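PDB 2FJK: fructose-bisphosphate aldolase from Thermus caldophilus, which belongs to the class II aldolase family of TIM-barrel proteins and holds 1,3-dihydroxyacetonephosphate in a pocket. Local coordinates for residues P43-L48 with A76-H81; A59-V64 with E94-V99. All coordinates share one frame; numbering follows the deposited sequence.

Contact 1: P43-L48 with A76-H81; sequences PVILAL and AVHLDH. With 13P (1,3-dihydroxyacetonephosphate), chain E.
The carbonyl oxygen O of A76 is gripped twice by strand 44-47: L46 N gives it a short hydrogen bond of 2.6 Å, nearly in line with the C=O, and the CA-H of I45 adds a weaker contact. L46 then hands its own O to H78 N at 2.9 Å, while A76 N to V44 O and L48 N to H78 O complete the parallel register. I45 and H78 share one face of the sheet. There, with chi1 of I45 at -68°, CG1 sits beside the backbone N, which leaves the other branch, CG2, anti to that N and lying over the imidazole, 3.9 Å from the ring centroid of H78, in a CH-pi contact. The ring's rotation is fixed from outside, ND1 bonding to K249 NZ and NE2 weakly to T4 O. On the other face, L46 and V77 pack loosely with each other and both touch V64 of helix 50-68. Past the strand end, D80 puts its CB 4.4 Å from A47 CB, and its OD1 accepts a hydrogen bond from O3 of 13P at 3.1 Å, with H208 NE2 a weak second partner. Two parallel strands of a beta-alpha-beta unit, ending at the ligand pocket, are characteristic of a TIM barrel.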
loop_
_atom_site.group_PDB
_atom_site.type_symbol
_atom_site.label_atom_id
_atom_site.label_comp_id
_atom_site.label_asym_id
_atom_site.label_seq_id
_atom_site.Cartn_x
_atom_site.Cartn_y
_atom_site.Cartn_z
ATOM N N PRO A 43 -5.190 -20.280 -11.084
ATOM C CA PRO A 43 -5.690 -19.492 -9.956
ATOM C C PRO A 43 -4.954 -20.104 -8.769
ATOM O O PRO A 43 -4.467 -21.220 -8.883
ATOM C CB PRO A 43 -7.185 -19.803 -9.956
ATOM C CG PRO A 43 -7.240 -21.210 -10.531
ATOM C CD PRO A 43 -6.251 -21.136 -11.654
ATOM N N VAL A 44 -4.842 -19.394 -7.651
ATOM C CA VAL A 44 -4.131 -19.945 -6.502
ATOM C C VAL A 44 -4.594 -19.313 -5.196
ATOM O O VAL A 44 -5.126 -18.203 -5.181
ATOM C CB VAL A 44 -2.595 -19.736 -6.640
ATOM C CG1 VAL A 44 -2.248 -18.264 -6.493
ATOM C CG2 VAL A 44 -1.845 -20.573 -5.598
ATOM N N ILE A 45 -4.392 -20.041 -4.104
ATOM C CA ILE A 45 -4.760 -19.577 -2.777
ATOM C C ILE A 45 -3.528 -19.539 -1.885
ATOM O O ILE A 45 -2.803 -20.529 -1.773
ATOM C CB ILE A 45 -5.801 -20.512 -2.118
ATOM C CG1 ILE A 45 -7.133 -20.420 -2.867
ATOM C CG2 ILE A 45 -6.009 -20.128 -0.659
ATOM C CD1 ILE A 45 -8.196 -21.370 -2.345
ATOM N N LEU A 46 -3.276 -18.390 -1.269
ATOM C CA LEU A 46 -2.153 -18.263 -0.348
ATOM C C LEU A 46 -2.718 -18.542 1.051
ATOM O O LEU A 46 -3.571 -17.806 1.553
ATOM C CB LEU A 46 -1.545 -16.860 -0.434
ATOM C CG LEU A 46 -0.864 -16.561 -1.773
ATOM C CD1 LEU A 46 -0.175 -15.212 -1.735
ATOM C CD2 LEU A 46 0.158 -17.633 -2.046
ATOM N N ALA A 47 -2.259 -19.628 1.662
ATOM C CA ALA A 47 -2.735 -20.018 2.984
ATOM C C ALA A 47 -1.755 -19.655 4.085
ATOM O O ALA A 47 -0.554 -19.903 3.979
ATOM C CB ALA A 47 -3.020 -21.532 3.017
ATOM N N LEU A 48 -2.275 -19.050 5.140
ATOM C CA LEU A 48 -1.444 -18.688 6.263
ATOM C C LEU A 48 -2.046 -19.195 7.564
ATOM O O LEU A 48 -3.100 -18.740 7.984
ATOM C CB LEU A 48 -1.270 -17.176 6.349
ATOM C CG LEU A 48 -0.305 -16.504 5.378
ATOM C CD1 LEU A 48 -0.929 -16.432 3.982
ATOM C CD2 LEU A 48 0.011 -15.110 5.901
ATOM N N ALA A 76 -6.324 -15.809 -3.879
ATOM C CA ALA A 76 -7.077 -15.642 -2.639
ATOM C C ALA A 76 -6.109 -15.814 -1.474
ATOM O O ALA A 76 -5.175 -16.613 -1.549
ATOM C CB ALA A 76 -8.193 -16.683 -2.543
ATOM N N VAL A 77 -6.331 -15.053 -0.409
ATOM C CA VAL A 77 -5.505 -15.129 0.791
ATOM C C VAL A 77 -6.399 -15.651 1.935
ATOM O O VAL A 77 -7.263 -14.927 2.430
ATOM C CB VAL A 77 -4.931 -13.738 1.127
ATOM C CG1 VAL A 77 -4.111 -13.795 2.408
ATOM C CG2 VAL A 77 -4.069 -13.238 -0.052
ATOM N N HIS A 78 -6.194 -16.916 2.324
ATOM C CA HIS A 78 -6.991 -17.570 3.376
ATOM C C HIS A 78 -6.269 -17.805 4.702
ATOM O O HIS A 78 -5.069 -18.071 4.723
ATOM C CB HIS A 78 -7.507 -18.931 2.892
ATOM C CG HIS A 78 -8.490 -18.853 1.768
ATOM N ND1 HIS A 78 -9.475 -19.799 1.580
ATOM C CD2 HIS A 78 -8.633 -17.957 0.762
ATOM C CE1 HIS A 78 -10.186 -19.487 0.511
ATOM N NE2 HIS A 78 -9.697 -18.374 -0.004
ATOM N N LEU A 79 -7.024 -17.742 5.800
ATOM C CA LEU A 79 -6.481 -17.952 7.140
ATOM C C LEU A 79 -6.094 -19.416 7.396
ATOM O O LEU A 79 -4.962 -19.698 7.754
ATOM C CB LEU A 79 -7.479 -17.478 8.203
ATOM C CG LEU A 79 -7.246 -17.928 9.657
ATOM C CD1 LEU A 79 -5.849 -17.542 10.127
ATOM C CD2 LEU A 79 -8.304 -17.295 10.558
ATOM N N ASP A 80 -7.012 -20.354 7.226
ATOM C CA ASP A 80 -6.648 -21.760 7.447
ATOM C C ASP A 80 -6.589 -22.181 8.933
ATOM O O ASP A 80 -5.660 -21.835 9.676
ATOM C CB ASP A 80 -5.297 -22.053 6.765
ATOM C CG ASP A 80 -4.972 -23.536 6.696
ATOM O OD1 ASP A 80 -5.855 -24.315 6.277
ATOM O OD2 ASP A 80 -3.832 -23.919 7.042
ATOM N N HIS A 81 -7.606 -22.925 9.350
ATOM C CA HIS A 81 -7.700 -23.434 10.708
ATOM C C HIS A 81 -7.552 -22.356 11.777
ATOM O O HIS A 81 -6.693 -22.460 12.659
ATOM C CB HIS A 81 -6.649 -24.528 10.916
ATOM C CG HIS A 81 -6.831 -25.713 10.018
ATOM N ND1 HIS A 81 -5.787 -26.301 9.337
ATOM C CD2 HIS A 81 -7.940 -26.412 9.681
ATOM C CE1 HIS A 81 -6.245 -27.310 8.617
ATOM N NE2 HIS A 81 -7.548 -27.399 8.808
HETATM P P 13P E . -0.136 -31.153 5.009
HETATM O O1P 13P E . 0.792 -31.295 6.310
HETATM O O2P 13P E . -0.570 -32.621 4.606
HETATM O O3P 13P E . 0.697 -30.517 3.853
HETATM O O1 13P E . -1.393 -30.225 5.383
HETATM C C1 13P E . -1.933 -29.368 4.380
HETATM C C2 13P E . -3.237 -28.864 4.944
HETATM O O2 13P E . -4.057 -29.671 5.375
HETATM C C3 13P E . -3.547 -27.368 4.987
HETATM O O3 13P E . -4.776 -27.135 5.668
#

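Contact 2: A59-V64 with E94-V99; sequences ALTRMV and EGFTSV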
loop_
_atom_site.group_PDB
_atom_site.type_symbol
_atom_site.label_atom_id
_atom_site.label_comp_id
_atom_site.label_asym_id
_atom_site.label_seq_id
_atom_site.Cartn_x
_atom_site.Cartn_y
_atom_site.Cartn_z
ATOM N N ALA A 59 4.776 -7.978 8.386
ATOM C CA ALA A 59 5.619 -8.077 7.210
ATOM C C ALA A 59 4.998 -9.080 6.245
ATOM O O ALA A 59 4.768 -8.771 5.079
ATOM C CB ALA A 59 7.027 -8.525 7.592
ATOM N N LEU A 60 4.704 -10.275 6.748
ATOM C CA LEU A 60 4.122 -11.324 5.915
ATOM C C LEU A 60 2.726 -11.011 5.404
ATOM O O LEU A 60 2.459 -11.145 4.209
ATOM C CB LEU A 60 4.086 -12.657 6.678
ATOM C CG LEU A 60 3.487 -13.826 5.893
ATOM C CD1 LEU A 60 4.289 -14.060 4.614
ATOM C CD2 LEU A 60 3.484 -15.082 6.751
ATOM N N THR A 61 1.829 -10.615 6.307
ATOM C CA THR A 61 0.456 -10.331 5.905
ATOM C C THR A 61 0.355 -9.204 4.897
ATOM O O THR A 61 -0.397 -9.310 3.933
ATOM C CB THR A 61 -0.459 -9.996 7.119
ATOM O OG1 THR A 61 0.133 -8.958 7.914
ATOM C CG2 THR A 61 -0.676 -11.229 7.970
ATOM N N ARG A 62 1.105 -8.129 5.120
ATOM C CA ARG A 62 1.082 -6.980 4.211
ATOM C C ARG A 62 1.602 -7.377 2.838
ATOM O O ARG A 62 1.033 -6.996 1.814
ATOM C CB ARG A 62 1.936 -5.831 4.761
ATOM C CG ARG A 62 1.507 -5.277 6.135
ATOM C CD ARG A 62 0.088 -4.729 6.123
ATOM N NE ARG A 62 -0.860 -5.752 5.692
ATOM C CZ ARG A 62 -2.151 -5.542 5.463
ATOM N NH1 ARG A 62 -2.675 -4.333 5.628
ATOM N NH2 ARG A 62 -2.912 -6.545 5.054
HETATM N N MSE A 63 2.688 -8.145 2.826
HETATM C CA MSE A 63 3.291 -8.596 1.584
HETATM C C MSE A 63 2.381 -9.541 0.792
HETATM O O MSE A 63 2.242 -9.401 -0.422
HETATM C CB MSE A 63 4.613 -9.299 1.871
HETATM C CG MSE A 63 5.283 -9.836 0.619
HETATM SE SE MSE A 63 6.785 -10.951 1.001
HETATM C CE MSE A 63 8.189 -9.679 0.781
ATOM N N VAL A 64 1.767 -10.499 1.480
ATOM C CA VAL A 64 0.891 -11.456 0.813
ATOM C C VAL A 64 -0.327 -10.785 0.157
ATOM O O VAL A 64 -0.676 -11.110 -0.980
ATOM C CB VAL A 64 0.439 -12.559 1.800
ATOM C CG1 VAL A 64 -0.608 -13.436 1.165
ATOM C CG2 VAL A 64 1.638 -13.413 2.195
ATOM N N GLU A 94 -6.108 -7.835 8.702
ATOM C CA GLU A 94 -4.931 -7.879 7.845
ATOM C C GLU A 94 -5.271 -8.081 6.365
ATOM O O GLU A 94 -4.395 -8.397 5.564
ATOM C CB GLU A 94 -3.990 -8.999 8.286
ATOM C CG GLU A 94 -3.038 -8.607 9.404
ATOM C CD GLU A 94 -2.938 -7.105 9.584
ATOM O OE1 GLU A 94 -3.615 -6.371 8.834
ATOM O OE2 GLU A 94 -2.185 -6.664 10.475
ATOM N N GLY A 95 -6.540 -7.909 6.006
ATOM C CA GLY A 95 -6.931 -8.022 4.606
ATOM C C GLY A 95 -7.173 -9.374 3.950
ATOM O O GLY A 95 -7.279 -9.443 2.725
ATOM N N PHE A 96 -7.259 -10.446 4.733
ATOM C CA PHE A 96 -7.505 -11.758 4.158
ATOM C C PHE A 96 -8.856 -11.723 3.459
ATOM O O PHE A 96 -9.778 -11.033 3.897
ATOM C CB PHE A 96 -7.488 -12.836 5.244
ATOM C CG PHE A 96 -6.110 -13.123 5.794
ATOM C CD1 PHE A 96 -5.196 -12.091 6.004
ATOM C CD2 PHE A 96 -5.740 -14.418 6.135
ATOM C CE1 PHE A 96 -3.933 -12.347 6.549
ATOM C CE2 PHE A 96 -4.481 -14.687 6.683
ATOM C CZ PHE A 96 -3.578 -13.653 6.890
ATOM N N THR A 97 -8.964 -12.473 2.369
ATOM C CA THR A 97 -10.193 -12.504 1.586
ATOM C C THR A 97 -11.074 -13.710 1.897
ATOM O O THR A 97 -12.170 -13.855 1.346
ATOM C CB THR A 97 -9.857 -12.480 0.095
ATOM O OG1 THR A 97 -9.075 -13.632 -0.234
ATOM C CG2 THR A 97 -9.065 -11.226 -0.229
ATOM N N SER A 98 -10.583 -14.566 2.786
ATOM C CA SER A 98 -11.313 -15.751 3.209
ATOM C C SER A 98 -10.739 -16.244 4.534
ATOM O O SER A 98 -9.518 -16.369 4.693
ATOM C CB SER A 98 -11.190 -16.855 2.166
ATOM O OG SER A 98 -10.852 -16.332 0.885
ATOM N N VAL A 99 -11.621 -16.510 5.489
ATOM C CA VAL A 99 -11.185 -16.985 6.786
ATOM C C VAL A 99 -11.773 -18.342 7.087
ATOM O O VAL A 99 -12.731 -18.789 6.446
ATOM C CB VAL A 99 -11.597 -16.035 7.912
ATOM C CG1 VAL A 99 -10.962 -14.676 7.698
ATOM C CG2 VAL A 99 -13.115 -15.937 7.976
#
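E94 crosses T61 of helix 50-68 obliquely, just where helix 85-93 ends in a Schellman motif. G95, with positive phi, is its C-prime residue: F96 N reaches back to A91 O and G95 N to L92 O, and the chain then turns into strand 98-101 of the TIM barrel. Along the E94 side chain, CB comes first, 3.9 Å from T61 CB. CG settles against the hydroxyl side of the threonine, 3.5 Å from T61 OG1, a van der Waals contact of a methylene carbon; the hydroxyl itself is hydrogen-bonded to G57 O one turn back in its own helix. The chain bends sharply at chi2 (-16°), folding the carboxylate back toward the arginine on the next residue of the helix. At the tip, OE1 hangs over the centre of the R62 guanidinium, 3.7 Å above its plane. The two flat groups are turned 38° apart, and no N-H of R62 points at OE1. The salt bridge is therefore long, 3.8 Å from R62 NH2 to E94 OE1, and works through charge alone. R62 gets there by bending its own chain at chi2 and chi3. At the same turn F96 O takes a hydrogen bond from R93 NH1 of a neighbouring subunit. On the T61 flank away from the hydroxyl, the methyl CG2 meets the phenyl ring at its edge, in the ring plane, 3.7 Å from F96 CE1.

How the contacts relate
Contact 2 lies outside contact 1 in the same wall of the barrel, their centres about 9 Å apart. Helix 50-68, which carries 59-64, is the connection between the two strands of contact 1, and 94-99 follows the second of them, so the segments alternate along the chain. The layers join directly: L46 CD1 packs on V64 CG1 at 3.4 Å, and F96 lies against L48, V77 and L79. Segment 76-81 also meets segment 94-99 through probable hydrogen bonds, V77 O to T97 N at 3.0 Å and L79 N to S98 O at 3.1 Å. Contact 1 reaches 13P itself through D80, whereas the F96 side chain of contact 2 stays about 12 Å from the ligand.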